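Local coordinates for protein putative leucoanthocyanidin reductase 1 (Vitis vinifera, PDB 3I6I) that reduces leucoanthocyanidins to flavan-3-ols with NADPH, as an oxidoreductase of the short-chain dehydrogenase class in flavonoid metabolism, at residues Gly20-Phe25 with Asn160-Trp165; Val219-Ser224 with Asp302-Val307. One frame throughout, in Å; residues are numbered along the deposited sequence.

Contact 1 (Gly20-Phe25 with Asn160-Trp165); sequences GFIGQF and NSIASW. With NDP (NADPH dihydro-nicotinamide-adenine-dinucleotide phosphate), chain B.
Ile162 reaches out with its CD1 methyl and meets three side chains from segment 20-25, which runs into helix 21-32, the helix that follows the glycine-rich dinucleotide-binding loop of this NADP Rossmann fold. The closest is Phe21, which extends from the opposite direction so that its outer carbons meet the methyl, which comes in obliquely: CE2 of Phe21 lies 3.4 Å from CD1 of Ile162, with CZ of the same ring almost as near. Phe21 holds its CG anti to the backbone N (chi1 -180°), which carries the ring out toward Ile162. On the other segment the Ile162 branch bearing CD1 also lies opposite its backbone N, and its second torsion, 133°, is away from a staggered value. Ile22 slides past in the reverse sense, its CD1 4.0 Å from CD1 of Ile162, while Phe25 crosses at about a right angle, its CE2 4.1 Å from CD1 of Ile162. Phe25 CE2 also sits above one face of the Phe21 ring, offset toward its rim, so the two rings pack on each other as well as on the methyl. An alanine in place of Ile162 would probably leave a gap beside CE2 and CZ of Phe21 and free that ring to shift against the nicotinamide, whose C5N lies at its edge. The same two segments also hold NADPH. Backbone N of Phe21 donates to O2A of NADPH, and N of Ile22 to O1N of the second phosphate at 3.0 Å, nearly straight at 172°; Thr19 and Ser118 are among the further hydrogen-bonding partners of NADPH. At the nicotinamide end, CG2 of Ile162 packs 3.8 Å from the carboxamide nitrogen N7N.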
loop_
_atom_site.group_PDB
_atom_site.type_symbol
_atom_site.label_atom_id
_atom_site.label_comp_id
_atom_site.label_asym_id
_atom_site.label_seq_id
_atom_site.Cartn_x
_atom_site.Cartn_y
_atom_site.Cartn_z
ATOM N N GLY A 20 0.861 7.690 -8.379
ATOM C CA GLY A 20 0.236 6.391 -8.235
ATOM C C GLY A 20 -0.925 6.398 -7.265
ATOM O O GLY A 20 -1.183 7.382 -6.572
ATOM N N PHE A 21 -1.661 5.309 -7.254
ATOM C CA PHE A 21 -2.864 5.229 -6.442
ATOM C C PHE A 21 -2.536 5.456 -4.938
ATOM O O PHE A 21 -3.030 6.411 -4.303
ATOM C CB PHE A 21 -3.503 3.872 -6.685
ATOM C CG PHE A 21 -4.749 3.653 -5.921
ATOM C CD1 PHE A 21 -5.832 4.503 -6.074
ATOM C CD2 PHE A 21 -4.860 2.587 -5.052
ATOM C CE1 PHE A 21 -7.018 4.300 -5.359
ATOM C CE2 PHE A 21 -6.042 2.379 -4.341
ATOM C CZ PHE A 21 -7.119 3.244 -4.500
ATOM N N ILE A 22 -1.671 4.611 -4.377
ATOM C CA ILE A 22 -1.247 4.782 -2.987
ATOM C C ILE A 22 -0.396 6.031 -2.803
ATOM O O ILE A 22 -0.497 6.755 -1.805
ATOM C CB ILE A 22 -0.459 3.506 -2.473
ATOM C CG1 ILE A 22 -1.404 2.310 -2.395
ATOM C CG2 ILE A 22 0.267 3.755 -1.122
ATOM C CD1 ILE A 22 -2.605 2.535 -1.490
ATOM N N GLY A 23 0.501 6.248 -3.741
ATOM C CA GLY A 23 1.411 7.373 -3.674
ATOM C C GLY A 23 0.724 8.724 -3.524
ATOM O O GLY A 23 1.230 9.564 -2.777
ATOM N N GLN A 24 -0.439 8.919 -4.160
ATOM C CA GLN A 24 -1.176 10.200 -4.087
ATOM C C GLN A 24 -1.601 10.464 -2.623
ATOM O O GLN A 24 -1.504 11.592 -2.106
ATOM C CB GLN A 24 -2.451 10.209 -4.983
ATOM C CG GLN A 24 -2.224 10.286 -6.516
ATOM C CD GLN A 24 -3.519 9.969 -7.360
ATOM N N PHE A 25 -2.082 9.416 -1.968
ATOM C CA PHE A 25 -2.499 9.527 -0.558
ATOM C C PHE A 25 -1.295 9.814 0.359
ATOM O O PHE A 25 -1.384 10.664 1.236
ATOM C CB PHE A 25 -3.185 8.238 -0.099
ATOM C CG PHE A 25 -4.513 7.988 -0.748
ATOM C CD1 PHE A 25 -5.587 8.811 -0.485
ATOM C CD2 PHE A 25 -4.696 6.893 -1.573
ATOM C CE1 PHE A 25 -6.844 8.570 -1.043
ATOM C CE2 PHE A 25 -5.949 6.646 -2.158
ATOM C CZ PHE A 25 -7.016 7.487 -1.900
ATOM N N ASN A 160 -2.504 -3.795 4.725
ATOM C CA ASN A 160 -3.634 -4.666 4.408
ATOM C C ASN A 160 -4.459 -4.048 3.261
ATOM O O ASN A 160 -3.865 -3.452 2.392
ATOM C CB ASN A 160 -4.429 -5.024 5.653
ATOM C CG ASN A 160 -3.677 -6.024 6.529
ATOM O OD1 ASN A 160 -3.070 -6.989 6.031
ATOM N ND2 ASN A 160 -3.667 -5.766 7.850
ATOM N N SER A 161 -5.776 -4.227 3.210
ATOM C CA SER A 161 -6.515 -3.844 2.011
ATOM C C SER A 161 -7.015 -2.394 2.018
ATOM O O SER A 161 -7.571 -1.924 3.006
ATOM C CB SER A 161 -7.710 -4.796 1.812
ATOM O OG SER A 161 -7.227 -6.095 1.579
ATOM N N ILE A 162 -6.943 -1.714 0.882
ATOM C CA ILE A 162 -7.655 -0.447 0.727
ATOM C C ILE A 162 -9.165 -0.699 0.777
ATOM O O ILE A 162 -9.638 -1.744 0.378
ATOM C CB ILE A 162 -7.239 0.295 -0.587
ATOM C CG1 ILE A 162 -7.663 1.772 -0.535
ATOM C CG2 ILE A 162 -7.809 -0.410 -1.798
ATOM C CD1 ILE A 162 -6.570 2.749 -0.969
ATOM N N ALA A 163 -9.909 0.234 1.335
ATOM C CA ALA A 163 -11.323 0.080 1.582
ATOM C C ALA A 163 -12.143 0.249 0.312
ATOM O O ALA A 163 -12.862 1.210 0.148
ATOM C CB ALA A 163 -11.763 1.015 2.604
ATOM N N SER A 164 -12.011 -0.710 -0.584
ATOM C CA SER A 164 -12.796 -0.740 -1.806
ATOM C C SER A 164 -13.408 -2.112 -1.845
ATOM O O SER A 164 -13.128 -2.948 -0.985
ATOM C CB SER A 164 -11.908 -0.510 -3.030
ATOM O OG SER A 164 -10.839 -1.435 -3.081
ATOM N N TRP A 165 -14.270 -2.340 -2.823
ATOM C CA TRP A 165 -14.845 -3.660 -2.999
ATOM C C TRP A 165 -13.737 -4.528 -3.619
ATOM O O TRP A 165 -13.159 -4.134 -4.615
ATOM C CB TRP A 165 -16.131 -3.665 -3.855
ATOM C CG TRP A 165 -16.692 -5.035 -3.805
ATOM C CD1 TRP A 165 -16.396 -6.060 -4.641
ATOM C CD2 TRP A 165 -17.506 -5.587 -2.768
ATOM N NE1 TRP A 165 -17.022 -7.207 -4.224
ATOM C CE2 TRP A 165 -17.716 -6.942 -3.078
ATOM C CE3 TRP A 165 -18.090 -5.059 -1.609
ATOM C CZ2 TRP A 165 -18.492 -7.785 -2.277
ATOM C CZ3 TRP A 165 -18.864 -5.895 -0.822
ATOM C CH2 TRP A 165 -19.053 -7.230 -1.151
HETATM P PA NDP B . 0.877 2.836 -9.413
HETATM O O1A NDP B . 1.142 2.087 -10.696
HETATM O O2A NDP B . -0.616 3.486 -9.200
HETATM O O5B NDP B . 1.891 4.051 -9.121
HETATM C C5B NDP B . 3.263 3.861 -9.278
HETATM C C4B NDP B . 4.000 5.141 -9.183
HETATM O O4B NDP B . 5.408 4.704 -9.321
HETATM C C3B NDP B . 3.710 6.084 -10.379
HETATM O O3B NDP B . 3.773 7.481 -9.986
HETATM C C2B NDP B . 4.844 5.767 -11.352
HETATM O O2B NDP B . 5.117 6.906 -12.169
HETATM C C1B NDP B . 5.990 5.578 -10.362
HETATM N N9A NDP B . 7.176 4.890 -10.871
HETATM C C8A NDP B . 7.203 3.649 -11.358
HETATM N N7A NDP B . 8.458 3.343 -11.694
HETATM C C5A NDP B . 9.238 4.389 -11.403
HETATM C C6A NDP B . 10.605 4.640 -11.537
HETATM N N6A NDP B . 11.421 3.707 -12.034
HETATM N N1A NDP B . 11.088 5.836 -11.148
HETATM C C2A NDP B . 10.277 6.756 -10.628
HETATM N N3A NDP B . 8.964 6.549 -10.468
HETATM C C4A NDP B . 8.427 5.373 -10.865
HETATM O O3 NDP B . 1.119 1.819 -8.202
HETATM P PN NDP B . 0.141 1.412 -6.955
HETATM O O1N NDP B . -0.362 2.498 -6.081
HETATM O O2N NDP B . -0.901 0.433 -7.612
HETATM O O5D NDP B . 1.180 0.399 -6.181
HETATM C C5D NDP B . 2.104 0.919 -5.214
HETATM C C4D NDP B . 2.408 -0.152 -4.204
HETATM O O4D NDP B . 1.161 -0.294 -3.468
HETATM C C3D NDP B . 2.746 -1.507 -4.774
HETATM O O3D NDP B . 3.684 -2.138 -3.907
HETATM C C2D NDP B . 1.423 -2.244 -4.673
HETATM O O2D NDP B . 1.707 -3.612 -4.457
HETATM C C1D NDP B . 0.803 -1.668 -3.402
HETATM N N1N NDP B . -0.701 -1.562 -3.397
HETATM C C2N NDP B . -1.465 -1.921 -2.260
HETATM C C3N NDP B . -2.767 -2.169 -2.379
HETATM C C7N NDP B . -3.592 -2.528 -1.129
HETATM O O7N NDP B . -3.070 -2.544 -0.008
HETATM N N7N NDP B . -4.885 -2.730 -1.318
HETATM C C4N NDP B . -3.430 -2.083 -3.763
HETATM C C5N NDP B . -2.645 -1.164 -4.692
HETATM C C6N NDP B . -1.370 -0.887 -4.452
HETATM P P2B NDP B . 4.783 6.804 -13.811
HETATM O O1X NDP B . 3.313 6.734 -14.016
HETATM O O2X NDP B . 5.529 8.075 -14.409
HETATM O O3X NDP B . 5.524 5.505 -14.330
#

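Contact 2 (Val219-Ser224 with Asp302-Val307); sequences VHFRPS and DSFRTV
Phe304 lays one face of its ring against Pro223, whose CB forms a CH-pi contact 4.0 Å from the ring centroid and 24° off the normal. Plain apolar packing joins two loops here: the one that leaves strand 217-220, the middle strand of a three-stranded parallel sheet, and the one that leads into helix 307-315. Above the ring plane the proline CB is offset toward the rim, near CG and CD1 of Phe304, and the pyrrolidine continues along that side, with CG of Pro223 3.9 Å from CD1 of Phe304. Phe221 uses a different part of the same ring. Its side chain crosses Phe304 at about a right angle and brings CD2 into the plane of the Phe304 ring, at the edge formed by CE1 and CZ. With CG anti to the carbonyl carbon (chi1 -88°), Phe304 swings its ring over to present a face to Pro223 and the CE1-CZ edge to Phe221. Further cover comes from Phe204, which stacks on Phe304, and from Val295 and Val196. Past the aromatic residue, Thr306 takes the N-cap position of helix 307-315, its OG1 hydrogen-bonded to the backbone N of Glu309. Between the two phenylalanines the nearest approach is CD2 of Phe221 to CE1 of Phe304, 3.9 Å.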
loop_
_atom_site.group_PDB
_atom_site.type_symbol
_atom_site.label_atom_id
_atom_site.label_comp_id
_atom_site.label_asym_id
_atom_site.label_seq_id
_atom_site.Cartn_x
_atom_site.Cartn_y
_atom_site.Cartn_z
ATOM N N VAL A 219 5.159 -2.453 10.246
ATOM C CA VAL A 219 4.009 -1.756 10.811
ATOM C C VAL A 219 2.722 -2.333 10.205
ATOM O O VAL A 219 2.453 -2.206 8.978
ATOM C CB VAL A 219 4.059 -0.258 10.559
ATOM C CG1 VAL A 219 2.851 0.398 11.191
ATOM C CG2 VAL A 219 5.377 0.334 11.120
ATOM N N HIS A 220 1.917 -2.945 11.055
ATOM C CA HIS A 220 0.703 -3.666 10.625
ATOM C C HIS A 220 -0.513 -2.796 10.901
ATOM O O HIS A 220 -0.629 -2.209 11.981
ATOM C CB HIS A 220 0.593 -5.015 11.317
ATOM C CG HIS A 220 1.813 -5.876 11.128
ATOM N ND1 HIS A 220 1.993 -6.652 9.996
ATOM C CD2 HIS A 220 2.931 -6.018 11.874
ATOM C CE1 HIS A 220 3.169 -7.265 10.081
ATOM N NE2 HIS A 220 3.747 -6.925 11.222
ATOM N N PHE A 221 -1.431 -2.698 9.927
ATOM C CA PHE A 221 -2.632 -1.919 10.130
ATOM C C PHE A 221 -3.787 -2.850 10.490
ATOM O O PHE A 221 -4.363 -3.485 9.602
ATOM C CB PHE A 221 -3.020 -1.078 8.908
ATOM C CG PHE A 221 -2.139 0.130 8.632
ATOM C CD1 PHE A 221 -0.751 0.030 8.600
ATOM C CD2 PHE A 221 -2.729 1.347 8.270
ATOM C CE1 PHE A 221 0.028 1.153 8.332
ATOM C CE2 PHE A 221 -1.941 2.482 7.946
ATOM C CZ PHE A 221 -0.553 2.359 7.985
ATOM N N ARG A 222 -4.167 -2.886 11.759
ATOM C CA ARG A 222 -5.252 -3.755 12.200
ATOM C C ARG A 222 -6.337 -3.009 12.955
ATOM O O ARG A 222 -6.612 -3.329 14.138
ATOM C CB ARG A 222 -4.716 -4.882 13.049
ATOM C CG ARG A 222 -3.724 -5.769 12.360
ATOM C CD ARG A 222 -3.499 -7.031 13.141
ATOM N NE ARG A 222 -2.828 -8.063 12.353
ATOM C CZ ARG A 222 -2.497 -9.276 12.812
ATOM N NH1 ARG A 222 -2.669 -9.596 14.089
ATOM N NH2 ARG A 222 -1.938 -10.177 12.011
ATOM N N PRO A 223 -6.990 -2.032 12.276
ATOM C CA PRO A 223 -8.097 -1.352 12.924
ATOM C C PRO A 223 -9.259 -2.321 13.221
ATOM O O PRO A 223 -9.890 -2.890 12.297
ATOM C CB PRO A 223 -8.486 -0.264 11.901
ATOM C CG PRO A 223 -8.130 -0.881 10.573
ATOM C CD PRO A 223 -6.802 -1.537 10.905
ATOM N N SER A 224 -9.532 -2.531 14.500
ATOM C CA SER A 224 -10.487 -3.547 14.915
ATOM C C SER A 224 -11.907 -3.329 14.331
ATOM O O SER A 224 -12.618 -4.284 14.070
ATOM C CB SER A 224 -10.537 -3.675 16.455
ATOM O OG SER A 224 -11.025 -2.468 17.043
ATOM N N ASP A 302 -6.955 7.901 18.022
ATOM C CA ASP A 302 -6.827 8.515 16.700
ATOM C C ASP A 302 -7.538 7.588 15.718
ATOM O O ASP A 302 -6.931 6.746 15.045
ATOM C CB ASP A 302 -5.352 8.711 16.370
ATOM C CG ASP A 302 -5.133 9.746 15.276
ATOM O OD1 ASP A 302 -6.119 10.071 14.581
ATOM O OD2 ASP A 302 -3.974 10.205 15.086
ATOM N N SER A 303 -8.851 7.740 15.683
ATOM C CA SER A 303 -9.740 6.798 15.005
ATOM C C SER A 303 -9.519 6.694 13.499
ATOM O O SER A 303 -9.299 7.690 12.830
ATOM C CB SER A 303 -11.210 7.211 15.229
ATOM O OG SER A 303 -11.580 7.050 16.580
ATOM N N PHE A 304 -9.619 5.468 13.005
ATOM C CA PHE A 304 -9.615 5.170 11.583
ATOM C C PHE A 304 -10.998 5.442 11.046
ATOM O O PHE A 304 -11.988 5.154 11.713
ATOM C CB PHE A 304 -9.307 3.687 11.351
ATOM C CG PHE A 304 -7.842 3.390 11.262
ATOM C CD1 PHE A 304 -7.311 2.861 10.113
ATOM C CD2 PHE A 304 -6.988 3.713 12.318
ATOM C CE1 PHE A 304 -5.945 2.606 10.001
ATOM C CE2 PHE A 304 -5.621 3.483 12.227
ATOM C CZ PHE A 304 -5.097 2.929 11.077
ATOM N N ARG A 305 -11.072 5.964 9.821
ATOM C CA ARG A 305 -12.346 6.020 9.094
ATOM C C ARG A 305 -12.932 4.601 8.962
ATOM O O ARG A 305 -12.229 3.648 8.624
ATOM C CB ARG A 305 -12.085 6.598 7.690
ATOM C CG ARG A 305 -11.625 8.044 7.728
ATOM C CD ARG A 305 -11.369 8.578 6.345
ATOM N NE ARG A 305 -12.627 8.804 5.638
ATOM C CZ ARG A 305 -12.729 9.039 4.333
ATOM N NH1 ARG A 305 -11.649 9.092 3.544
ATOM N NH2 ARG A 305 -13.930 9.212 3.812
ATOM N N THR A 306 -14.223 4.459 9.232
ATOM C CA THR A 306 -14.869 3.189 9.092
ATOM C C THR A 306 -15.227 2.925 7.618
ATOM O O THR A 306 -15.366 3.854 6.783
ATOM C CB THR A 306 -16.154 3.154 9.932
ATOM O OG1 THR A 306 -17.152 3.978 9.313
ATOM C CG2 THR A 306 -15.887 3.671 11.347
ATOM N N VAL A 307 -15.491 1.663 7.345
ATOM C CA VAL A 307 -15.911 1.210 6.007
ATOM C C VAL A 307 -17.250 1.813 5.624
ATOM O O VAL A 307 -17.461 2.252 4.481
ATOM C CB VAL A 307 -15.972 -0.316 5.926
ATOM C CG1 VAL A 307 -16.502 -0.763 4.541
ATOM C CG2 VAL A 307 -14.609 -0.960 6.232
#

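From the N terminus, the first strand of the five-stranded Rossmann sheet leads through the glycine-rich loop into 20-25, and the chain runs on through the rest of that sheet and helix 133-149 before 160-165 closes contact 1 across the cofactor. Contact 2 opens only afterwards, at 219-224, and closes with 302-307, so the two loops lie in series and neither encloses the other. Contact 1 ties the first helix of the dinucleotide-binding sheet to short strand 161-162; contact 2 ties the three-stranded parallel sheet to the approach of helix 307-315. Their centres lie about 14 Å apart, and a probable hydrogen bond from Asn160 ND2 to Phe221 O, 3.0 Å, links the two contacts.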